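Local coordinates for penicillin-binding protein PbpB (Mycobacterium tuberculosis, PDB 6KGW) that cross-links peptidoglycan made from lipid intermediates during cell wall synthesis and binds penicillins through its C-terminal transpeptidase domain, at residues L291-S296 with K323-G328; T316-F321 with P555-Q560; R447-R452 with A473-T478. All blocks are in the same frame, centred on the assembly; numbering follows the deposited sequence.

Interaction 1: L291-S296 with K323-G328. With AIX ((2R,4S)-2-[(1R)-1-{[(2R)-2-amino-2-phenylacetyl]amino}-2-oxoethyl]-5,5-dimethyl-1,3-thiazolidine-4-carboxylic acid), chain E.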
loop_
_atom_site.group_PDB
_atom_site.type_symbol
_atom_site.label_atom_id
_atom_site.label_comp_id
_atom_site.label_asym_id
_atom_site.label_seq_id
_atom_site.Cartn_x
_atom_site.Cartn_y
_atom_site.Cartn_z
ATOM N N LEU A 291 -3.563 -1.553 -30.651
ATOM C CA LEU A 291 -3.421 -2.997 -30.613
ATOM C C LEU A 291 -4.668 -3.663 -31.180
ATOM O O LEU A 291 -5.662 -3.010 -31.510
ATOM C CB LEU A 291 -3.167 -3.477 -29.180
ATOM C CG LEU A 291 -2.021 -2.787 -28.434
ATOM C CD1 LEU A 291 -1.996 -3.223 -26.984
ATOM C CD2 LEU A 291 -0.688 -3.120 -29.089
ATOM N N GLN A 292 -4.588 -4.978 -31.295
ATOM C CA GLN A 292 -5.700 -5.840 -31.674
ATOM C C GLN A 292 -5.817 -6.890 -30.578
ATOM O O GLN A 292 -4.966 -7.778 -30.474
ATOM C CB GLN A 292 -5.449 -6.485 -33.038
ATOM C CG GLN A 292 -5.176 -5.495 -34.153
ATOM C CD GLN A 292 -6.334 -4.521 -34.350
ATOM O OE1 GLN A 292 -7.497 -4.920 -34.403
ATOM N NE2 GLN A 292 -6.015 -3.236 -34.457
ATOM N N VAL A 293 -6.835 -6.783 -29.738
ATOM C CA VAL A 293 -6.891 -7.619 -28.544
ATOM C C VAL A 293 -8.103 -8.540 -28.657
ATOM O O VAL A 293 -9.249 -8.077 -28.571
ATOM C CB VAL A 293 -6.930 -6.768 -27.267
ATOM C CG1 VAL A 293 -7.131 -7.649 -26.028
ATOM C CG2 VAL A 293 -5.638 -5.991 -27.147
ATOM N N PRO A 294 -7.905 -9.841 -28.856
ATOM C CA PRO A 294 -9.032 -10.781 -28.816
ATOM C C PRO A 294 -9.640 -10.885 -27.425
ATOM O O PRO A 294 -9.061 -10.465 -26.421
ATOM C CB PRO A 294 -8.406 -12.121 -29.238
ATOM C CG PRO A 294 -6.930 -11.961 -28.986
ATOM C CD PRO A 294 -6.639 -10.497 -29.234
ATOM N N GLY A 295 -10.836 -11.468 -27.379
ATOM C CA GLY A 295 -11.487 -11.699 -26.102
ATOM C C GLY A 295 -10.881 -12.821 -25.289
ATOM O O GLY A 295 -11.224 -12.968 -24.110
ATOM N N SER A 296 -9.996 -13.616 -25.883
ATOM C CA SER A 296 -9.320 -14.635 -25.106
ATOM C C SER A 296 -8.122 -15.120 -25.893
ATOM O O SER A 296 -8.057 -14.971 -27.115
ATOM C CB SER A 296 -10.255 -15.801 -24.749
ATOM O OG SER A 296 -10.975 -16.269 -25.878
ATOM N N LYS A 323 -8.603 -0.118 -19.240
ATOM C CA LYS A 323 -9.754 -1.008 -19.204
ATOM C C LYS A 323 -9.434 -2.334 -18.529
ATOM O O LYS A 323 -10.355 -3.107 -18.244
ATOM C CB LYS A 323 -10.297 -1.254 -20.622
ATOM C CG LYS A 323 -11.096 -0.104 -21.178
ATOM C CD LYS A 323 -11.632 -0.412 -22.568
ATOM C CE LYS A 323 -12.307 0.808 -23.203
ATOM N NZ LYS A 323 -13.396 1.409 -22.334
ATOM N N SER A 324 -8.154 -2.593 -18.266
ATOM C CA SER A 324 -7.682 -3.799 -17.585
ATOM C C SER A 324 -7.994 -5.062 -18.396
ATOM O O SER A 324 -8.549 -6.036 -17.888
ATOM C CB SER A 324 -8.254 -3.881 -16.167
ATOM O OG SER A 324 -7.359 -4.529 -15.300
ATOM N N SER A 325 -7.604 -5.048 -19.671
ATOM C CA SER A 325 -7.636 -6.256 -20.493
ATOM C C SER A 325 -6.550 -7.242 -20.051
ATOM O O SER A 325 -5.356 -6.930 -20.118
ATOM C CB SER A 325 -7.453 -5.884 -21.962
ATOM O OG SER A 325 -7.222 -7.023 -22.775
ATOM N N ASN A 326 -6.961 -8.435 -19.603
ATOM C CA ASN A 326 -5.986 -9.481 -19.300
ATOM C C ASN A 326 -5.282 -9.949 -20.570
ATOM O O ASN A 326 -4.052 -10.068 -20.605
ATOM C CB ASN A 326 -6.666 -10.672 -18.611
ATOM C CG ASN A 326 -7.158 -10.359 -17.191
ATOM O OD1 ASN A 326 -6.693 -9.425 -16.535
ATOM N ND2 ASN A 326 -8.113 -11.162 -16.717
ATOM N N VAL A 327 -6.059 -10.228 -21.618
ATOM C CA VAL A 327 -5.499 -10.655 -22.900
ATOM C C VAL A 327 -4.486 -9.632 -23.409
ATOM O O VAL A 327 -3.355 -9.978 -23.792
ATOM C CB VAL A 327 -6.641 -10.890 -23.908
ATOM C CG1 VAL A 327 -6.099 -11.205 -25.312
ATOM C CG2 VAL A 327 -7.577 -11.999 -23.384
ATOM N N GLY A 328 -4.870 -8.351 -23.398
ATOM C CA GLY A 328 -3.953 -7.314 -23.828
ATOM C C GLY A 328 -2.687 -7.263 -22.994
ATOM O O GLY A 328 -1.584 -7.102 -23.533
HETATM C C8 AIX E . -13.939 -10.700 -11.354
HETATM C C5 AIX E . -11.872 -11.244 -12.470
HETATM C C6 AIX E . -11.561 -6.322 -13.878
HETATM N N1 AIX E . -9.318 -9.473 -12.975
HETATM C C2 AIX E . -10.422 -4.601 -12.333
HETATM N N3 AIX E . -9.117 -6.216 -13.611
HETATM C C4 AIX E . -10.392 -11.578 -12.408
HETATM C C1 AIX E . -11.902 -5.197 -14.855
HETATM C C3 AIX E . -9.569 -10.724 -13.389
HETATM C C7 AIX E . -12.597 -11.042 -11.303
HETATM C C9 AIX E . -14.572 -10.555 -12.569
HETATM C C10 AIX E . -13.864 -10.763 -13.735
HETATM C C11 AIX E . -12.525 -11.110 -13.686
HETATM C C12 AIX E . -10.385 -6.010 -12.904
HETATM C C13 AIX E . -9.156 -7.395 -14.448
HETATM C C14 AIX E . -8.427 -8.536 -13.659
HETATM C C15 AIX E . -7.443 -7.794 -12.686
HETATM C C16 AIX E . -12.796 -6.752 -13.088
HETATM N N2 AIX E . -10.160 -13.023 -12.589
HETATM O O1 AIX E . -9.559 -3.837 -12.923
HETATM O O2 AIX E . -11.171 -4.230 -11.432
HETATM O O3 AIX E . -9.171 -11.185 -14.456
HETATM O O4 AIX E . -7.759 -7.504 -11.564
HETATM S S1 AIX E . -10.919 -7.768 -14.822
#
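Val293 faces the first turn of helix 326-347, its CA 5.6 Å from that of Gly328, and the irregular chain of 291-296 then runs past Val327 to Ser296 without a backbone hydrogen bond between the segments. Val327 loses the most surface here. With its CG1 anti to the backbone N (chi1 174°), that methyl lies 3.8 Å from Val293 CG1 and against Pro294 O and ring atom CG, while CG2 packs on Ser296 CA. The same Val293 CG1 also lies 3.3 Å from Ser325 OG and covers the helix start. Ser325 is the N-cap: its OG accepts Gly328 N at 2.8 Å, with an N-H...O angle of 157°, and has a second bond to Asp306, whose carboxylate also takes Val327 N. In the opened ampicillin, N3 donates to Ser324 OG at 3.0 Å; this hydroxyl is also bonded to Lys272 and Lys475. Asn326 ND2 points at amide oxygen O3, though the modelled 2.5 Å is very short and its exact length doubtful. Ser324, at positive phi, closes helix 317-323 in a Schellman motif. Ser324-Ser325-Asn326 thus fits the SxN motif of penicillin-binding transpeptidases, running from the turn after helix 317-323 into helix 326-347 and lining the active site.

Interaction 2: T316-F321 with P555-Q560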
loop_
_atom_site.group_PDB
_atom_site.type_symbol
_atom_site.label_atom_id
_atom_site.label_comp_id
_atom_site.label_asym_id
_atom_site.label_seq_id
_atom_site.Cartn_x
_atom_site.Cartn_y
_atom_site.Cartn_z
ATOM N N THR A 316 -5.854 0.825 -27.467
ATOM C CA THR A 316 -4.488 1.291 -27.338
ATOM C C THR A 316 -3.849 0.619 -26.125
ATOM O O THR A 316 -4.537 0.079 -25.254
ATOM C CB THR A 316 -4.455 2.814 -27.201
ATOM O OG1 THR A 316 -5.112 3.199 -25.984
ATOM C CG2 THR A 316 -5.177 3.461 -28.384
ATOM N N THR A 317 -2.510 0.626 -26.094
ATOM C CA THR A 317 -1.782 0.218 -24.893
ATOM C C THR A 317 -2.309 0.966 -23.666
ATOM O O THR A 317 -2.496 0.374 -22.598
ATOM C CB THR A 317 -0.277 0.451 -25.111
ATOM O OG1 THR A 317 0.230 -0.522 -26.039
ATOM C CG2 THR A 317 0.547 0.395 -23.793
ATOM N N THR A 318 -2.613 2.262 -23.818
ATOM C CA THR A 318 -3.297 2.995 -22.753
ATOM C C THR A 318 -4.617 2.334 -22.365
ATOM O O THR A 318 -4.938 2.223 -21.175
ATOM C CB THR A 318 -3.520 4.440 -23.183
ATOM O OG1 THR A 318 -2.243 5.085 -23.318
ATOM C CG2 THR A 318 -4.391 5.183 -22.163
ATOM N N GLY A 319 -5.384 1.871 -23.352
ATOM C CA GLY A 319 -6.645 1.218 -23.054
ATOM C C GLY A 319 -6.498 -0.151 -22.427
ATOM O O GLY A 319 -7.350 -0.565 -21.639
ATOM N N VAL A 320 -5.437 -0.883 -22.777
ATOM C CA VAL A 320 -5.231 -2.193 -22.169
ATOM C C VAL A 320 -5.150 -2.059 -20.655
ATOM O O VAL A 320 -5.744 -2.852 -19.917
ATOM C CB VAL A 320 -3.977 -2.870 -22.752
ATOM C CG1 VAL A 320 -3.513 -4.026 -21.858
ATOM C CG2 VAL A 320 -4.239 -3.361 -24.190
ATOM N N PHE A 321 -4.444 -1.038 -20.165
ATOM C CA PHE A 321 -4.340 -0.875 -18.720
ATOM C C PHE A 321 -5.503 -0.074 -18.141
ATOM O O PHE A 321 -5.935 -0.362 -17.018
ATOM C CB PHE A 321 -2.996 -0.224 -18.356
ATOM C CG PHE A 321 -1.818 -1.016 -18.833
ATOM C CD1 PHE A 321 -1.514 -2.255 -18.251
ATOM C CD2 PHE A 321 -1.056 -0.574 -19.899
ATOM C CE1 PHE A 321 -0.455 -3.015 -18.713
ATOM C CE2 PHE A 321 0.004 -1.334 -20.370
ATOM C CZ PHE A 321 0.303 -2.555 -19.771
ATOM N N PRO A 555 -6.309 17.011 -23.221
ATOM C CA PRO A 555 -7.410 16.369 -23.955
ATOM C C PRO A 555 -7.633 14.960 -23.438
ATOM O O PRO A 555 -6.721 14.383 -22.833
ATOM C CB PRO A 555 -6.923 16.363 -25.413
ATOM C CG PRO A 555 -5.448 16.577 -25.337
ATOM C CD PRO A 555 -5.116 17.260 -24.045
ATOM N N PRO A 556 -8.825 14.383 -23.627
ATOM C CA PRO A 556 -9.058 13.014 -23.147
ATOM C C PRO A 556 -8.052 12.040 -23.743
ATOM O O PRO A 556 -7.557 12.227 -24.856
ATOM C CB PRO A 556 -10.480 12.706 -23.626
ATOM C CG PRO A 556 -11.135 14.024 -23.771
ATOM C CD PRO A 556 -10.050 15.005 -24.163
ATOM N N LEU A 557 -7.732 11.004 -22.972
ATOM C CA LEU A 557 -6.863 9.952 -23.464
ATOM C C LEU A 557 -7.664 8.948 -24.270
ATOM O O LEU A 557 -8.843 8.707 -23.994
ATOM C CB LEU A 557 -6.148 9.232 -22.321
ATOM C CG LEU A 557 -5.349 10.096 -21.349
ATOM C CD1 LEU A 557 -4.785 9.195 -20.278
ATOM C CD2 LEU A 557 -4.221 10.854 -22.059
ATOM N N VAL A 558 -7.010 8.353 -25.265
ATOM C CA VAL A 558 -7.653 7.376 -26.136
ATOM C C VAL A 558 -7.316 5.984 -25.611
ATOM O O VAL A 558 -6.157 5.549 -25.639
ATOM C CB VAL A 558 -7.220 7.545 -27.598
ATOM C CG1 VAL A 558 -8.031 6.637 -28.497
ATOM C CG2 VAL A 558 -7.360 9.000 -28.025
ATOM N N LEU A 559 -8.340 5.285 -25.123
ATOM C CA LEU A 559 -8.225 3.893 -24.707
ATOM C C LEU A 559 -8.600 2.937 -25.815
ATOM O O LEU A 559 -8.062 1.826 -25.877
ATOM C CB LEU A 559 -9.121 3.607 -23.495
ATOM C CG LEU A 559 -8.791 4.276 -22.155
ATOM C CD1 LEU A 559 -8.786 5.813 -22.235
ATOM C CD2 LEU A 559 -9.760 3.813 -21.072
ATOM N N GLN A 560 -9.490 3.376 -26.698
ATOM C CA GLN A 560 -10.066 2.554 -27.749
ATOM C C GLN A 560 -9.979 3.345 -29.044
ATOM O O GLN A 560 -10.450 4.485 -29.104
ATOM C CB GLN A 560 -11.512 2.218 -27.404
ATOM C CG GLN A 560 -12.128 1.101 -28.169
ATOM C CD GLN A 560 -13.445 0.688 -27.543
ATOM O OE1 GLN A 560 -13.542 0.539 -26.322
ATOM N NE2 GLN A 560 -14.477 0.540 -28.367
#
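Thr316, Leu559 and Thr318 carry most of this contact, in which the C-terminal tail lies against the first turn of helix 317-323. Thr316 gives two hydrogen bonds to consecutive carbonyls of the tail. Its N donates to Leu559 O at 2.9 Å, coming from 47° above the carbonyl plane, whereas OG1 donates to Val558 O at 2.6 Å and stays nearer that carbonyl's plane, tilted by 24°. A chi1 of 64° sets OG1 between the backbone N and the carbonyl carbon, where it also accepts Gly319 N at 3.0 Å as the N-cap of the helix. One hydroxyl therefore ties the helix start and the tail together. Leu559 lies over Gly319, its CB 3.5 Å from Gly319 CA; with no side chain between them the backbones come together, and Gly319 CA makes a C-H...O contact to Leu559 O at 3.2 Å. Thr318 adds its CB and methyl CG2, which stand by Val558 O, while its OG1 is bonded to Pro287 O. Gln458 holds the tail from elsewhere, its OE1 accepting Leu559 N and Gln560 N. The arrangement is a threonine N-cap whose hydroxyl also fastens the C-terminal tail to the helical part of the transpeptidase domain.

Interaction 3: R447-R452 with A473-T478. With AIX ((2R,4S)-2-[(1R)-1-{[(2R)-2-amino-2-phenylacetyl]amino}-2-oxoethyl]-5,5-dimethyl-1,3-thiazolidine-4-carboxylic acid), chain E.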
loop_
_atom_site.group_PDB
_atom_site.type_symbol
_atom_site.label_atom_id
_atom_site.label_comp_id
_atom_site.label_asym_id
_atom_site.label_seq_id
_atom_site.Cartn_x
_atom_site.Cartn_y
_atom_site.Cartn_z
ATOM N N ARG A 447 -3.607 7.639 -15.786
ATOM C CA ARG A 447 -4.737 8.568 -15.727
ATOM C C ARG A 447 -5.948 8.023 -16.459
ATOM O O ARG A 447 -7.074 8.440 -16.161
ATOM C CB ARG A 447 -4.386 9.926 -16.330
ATOM C CG ARG A 447 -3.382 10.679 -15.539
ATOM C CD ARG A 447 -3.002 11.932 -16.267
ATOM N NE ARG A 447 -4.136 12.835 -16.384
ATOM C CZ ARG A 447 -4.127 13.939 -17.123
ATOM N NH1 ARG A 447 -3.039 14.272 -17.811
ATOM N NH2 ARG A 447 -5.202 14.707 -17.168
ATOM N N ALA A 448 -5.738 7.108 -17.411
ATOM C CA ALA A 448 -6.863 6.534 -18.132
ATOM C C ALA A 448 -7.765 5.722 -17.210
ATOM O O ALA A 448 -8.964 5.591 -17.476
ATOM C CB ALA A 448 -6.366 5.666 -19.284
ATOM N N VAL A 449 -7.211 5.174 -16.127
ATOM C CA VAL A 449 -8.002 4.331 -15.243
ATOM C C VAL A 449 -9.106 5.143 -14.564
ATOM O O VAL A 449 -10.202 4.624 -14.296
ATOM C CB VAL A 449 -7.067 3.634 -14.235
ATOM C CG1 VAL A 449 -7.863 2.954 -13.109
ATOM C CG2 VAL A 449 -6.161 2.609 -14.972
ATOM N N VAL A 450 -8.871 6.437 -14.337
ATOM C CA VAL A 450 -9.869 7.282 -13.696
ATOM C C VAL A 450 -10.613 8.150 -14.705
ATOM O O VAL A 450 -11.407 9.000 -14.305
ATOM C CB VAL A 450 -9.244 8.147 -12.590
ATOM C CG1 VAL A 450 -8.533 7.283 -11.581
ATOM C CG2 VAL A 450 -8.265 9.138 -13.184
ATOM N N GLN A 451 -10.389 7.946 -16.005
ATOM C CA GLN A 451 -11.046 8.783 -17.001
ATOM C C GLN A 451 -12.508 8.370 -17.188
ATOM O O GLN A 451 -12.838 7.181 -17.288
ATOM C CB GLN A 451 -10.305 8.742 -18.337
ATOM C CG GLN A 451 -10.935 9.660 -19.419
ATOM C CD GLN A 451 -10.115 9.742 -20.700
ATOM O OE1 GLN A 451 -9.153 10.490 -20.779
ATOM N NE2 GLN A 451 -10.499 8.975 -21.703
ATOM N N ARG A 452 -13.381 9.363 -17.223
ATOM C CA ARG A 452 -14.813 9.148 -17.330
ATOM C C ARG A 452 -15.232 9.430 -18.763
ATOM O O ARG A 452 -14.733 10.369 -19.384
ATOM C CB ARG A 452 -15.562 10.058 -16.342
ATOM C CG ARG A 452 -16.975 9.646 -16.038
ATOM C CD ARG A 452 -17.564 10.448 -14.876
ATOM N NE ARG A 452 -17.332 9.840 -13.558
ATOM C CZ ARG A 452 -17.928 8.726 -13.126
ATOM N NH1 ARG A 452 -18.774 8.073 -13.911
ATOM N NH2 ARG A 452 -17.676 8.256 -11.912
ATOM N N ALA A 473 -4.008 9.343 -10.930
ATOM C CA ALA A 473 -3.563 8.211 -11.738
ATOM C C ALA A 473 -3.565 7.004 -10.827
ATOM O O ALA A 473 -3.060 7.090 -9.702
ATOM C CB ALA A 473 -2.162 8.443 -12.336
ATOM N N GLY A 474 -4.138 5.903 -11.293
ATOM C CA GLY A 474 -4.167 4.713 -10.474
ATOM C C GLY A 474 -4.424 3.472 -11.296
ATOM O O GLY A 474 -4.393 3.503 -12.525
ATOM N N LYS A 475 -4.669 2.371 -10.596
ATOM C CA LYS A 475 -5.008 1.107 -11.231
ATOM C C LYS A 475 -5.853 0.289 -10.262
ATOM O O LYS A 475 -5.516 0.187 -9.078
ATOM C CB LYS A 475 -3.750 0.334 -11.634
ATOM C CG LYS A 475 -4.011 -1.036 -12.245
ATOM C CD LYS A 475 -4.631 -0.908 -13.631
ATOM C CE LYS A 475 -5.065 -2.252 -14.187
ATOM N NZ LYS A 475 -6.393 -2.635 -13.626
ATOM N N THR A 476 -6.954 -0.265 -10.761
ATOM C CA THR A 476 -7.829 -1.149 -10.003
ATOM C C THR A 476 -7.307 -2.575 -10.046
ATOM O O THR A 476 -6.493 -2.935 -10.905
ATOM C CB THR A 476 -9.246 -1.131 -10.578
ATOM O OG1 THR A 476 -9.168 -1.288 -12.003
ATOM C CG2 THR A 476 -9.997 0.180 -10.222
ATOM N N GLY A 477 -7.818 -3.399 -9.138
ATOM C CA GLY A 477 -7.618 -4.835 -9.238
ATOM C C GLY A 477 -8.745 -5.629 -8.623
ATOM O O GLY A 477 -9.405 -5.191 -7.678
ATOM N N THR A 478 -8.942 -6.834 -9.155
ATOM C CA THR A 478 -9.925 -7.801 -8.660
ATOM C C THR A 478 -9.261 -9.169 -8.817
ATOM O O THR A 478 -9.255 -9.740 -9.912
ATOM C CB THR A 478 -11.247 -7.739 -9.432
ATOM O OG1 THR A 478 -11.736 -6.395 -9.475
ATOM C CG2 THR A 478 -12.303 -8.616 -8.782
HETATM C C8 AIX E . -13.939 -10.700 -11.354
HETATM C C5 AIX E . -11.872 -11.244 -12.470
HETATM C C6 AIX E . -11.561 -6.322 -13.878
HETATM N N1 AIX E . -9.318 -9.473 -12.975
HETATM C C2 AIX E . -10.422 -4.601 -12.333
HETATM N N3 AIX E . -9.117 -6.216 -13.611
HETATM C C4 AIX E . -10.392 -11.578 -12.408
HETATM C C1 AIX E . -11.902 -5.197 -14.855
HETATM C C3 AIX E . -9.569 -10.724 -13.389
HETATM C C7 AIX E . -12.597 -11.042 -11.303
HETATM C C9 AIX E . -14.572 -10.555 -12.569
HETATM C C10 AIX E . -13.864 -10.763 -13.735
HETATM C C11 AIX E . -12.525 -11.110 -13.686
HETATM C C12 AIX E . -10.385 -6.010 -12.904
HETATM C C13 AIX E . -9.156 -7.395 -14.448
HETATM C C14 AIX E . -8.427 -8.536 -13.659
HETATM C C15 AIX E . -7.443 -7.794 -12.686
HETATM C C16 AIX E . -12.796 -6.752 -13.088
HETATM N N2 AIX E . -10.160 -13.023 -12.589
HETATM O O1 AIX E . -9.559 -3.837 -12.923
HETATM O O2 AIX E . -11.171 -4.230 -11.432
HETATM O O3 AIX E . -9.171 -11.185 -14.456
HETATM O O4 AIX E . -7.759 -7.504 -11.564
HETATM S S1 AIX E . -10.919 -7.768 -14.822
#
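Val449 lies beside strand 473-483 of the antiparallel sheet in the transpeptidase domain, its CA 6.0 Å from that of Lys475, and the turn that follows helix 436-446 comes closer still where the CA atoms of Arg447 and Ala473 are 4.2 Å apart. The strand carries Lys475-Thr476-Gly477, consistent with the KTG motif of this family. No hydrogen bond joins the two segments; the packing centres on Val449, whose CB and both methyls lie against Gly474 O, CG2 closest at 3.1 Å. CG1, anti to the backbone N (chi1 169°), continues to Lys475 CA, and CG2 meets Lys475 CD where the two side chains cross at about a right angle. Further back, Ala473 CB rests against the start of Arg447, near its N and CG; the guanidinium turns elsewhere, to Pro553 O and Gln444. Bends at chi2 and chi4 fold the Lys475 chain back so that NZ donates to Thr476 O, and the side chain also touches Ser269. Beyond the packing, residues 476-478 of the strand hold the ligand: Thr478 N donates to the carbonyl oxygen O4 of the opened lactam at 2.8 Å, Thr478 OG1 to carboxylate O2, and Thr476 OG1, itself bonded to Thr461, to carboxylate O1 at 2.7 Å.

Interactions 1 and 3, with centres about 16 Å apart, meet at the bound antibiotic: the first supplies the turn between helices 317-323 and 326-347, the second strand 473-483, and Ser324 OG to Lys475 NZ joins them beside Ser269, the probable acylated serine. Interaction 2 lies about 12 Å from interaction 1 and 11 Å from interaction 3. Its helix 317-323 leads directly into the turn of interaction 1, and its tail bonds to Gln451 of interaction 3 through Leu557 N. Along the chain the segments of interactions 1 and 2 alternate, and both segments of interaction 3 lie between those of interaction 2. The tail thus packs on helix 317-323, which leads into the SxN turn, and on the loop beside the KTG strand.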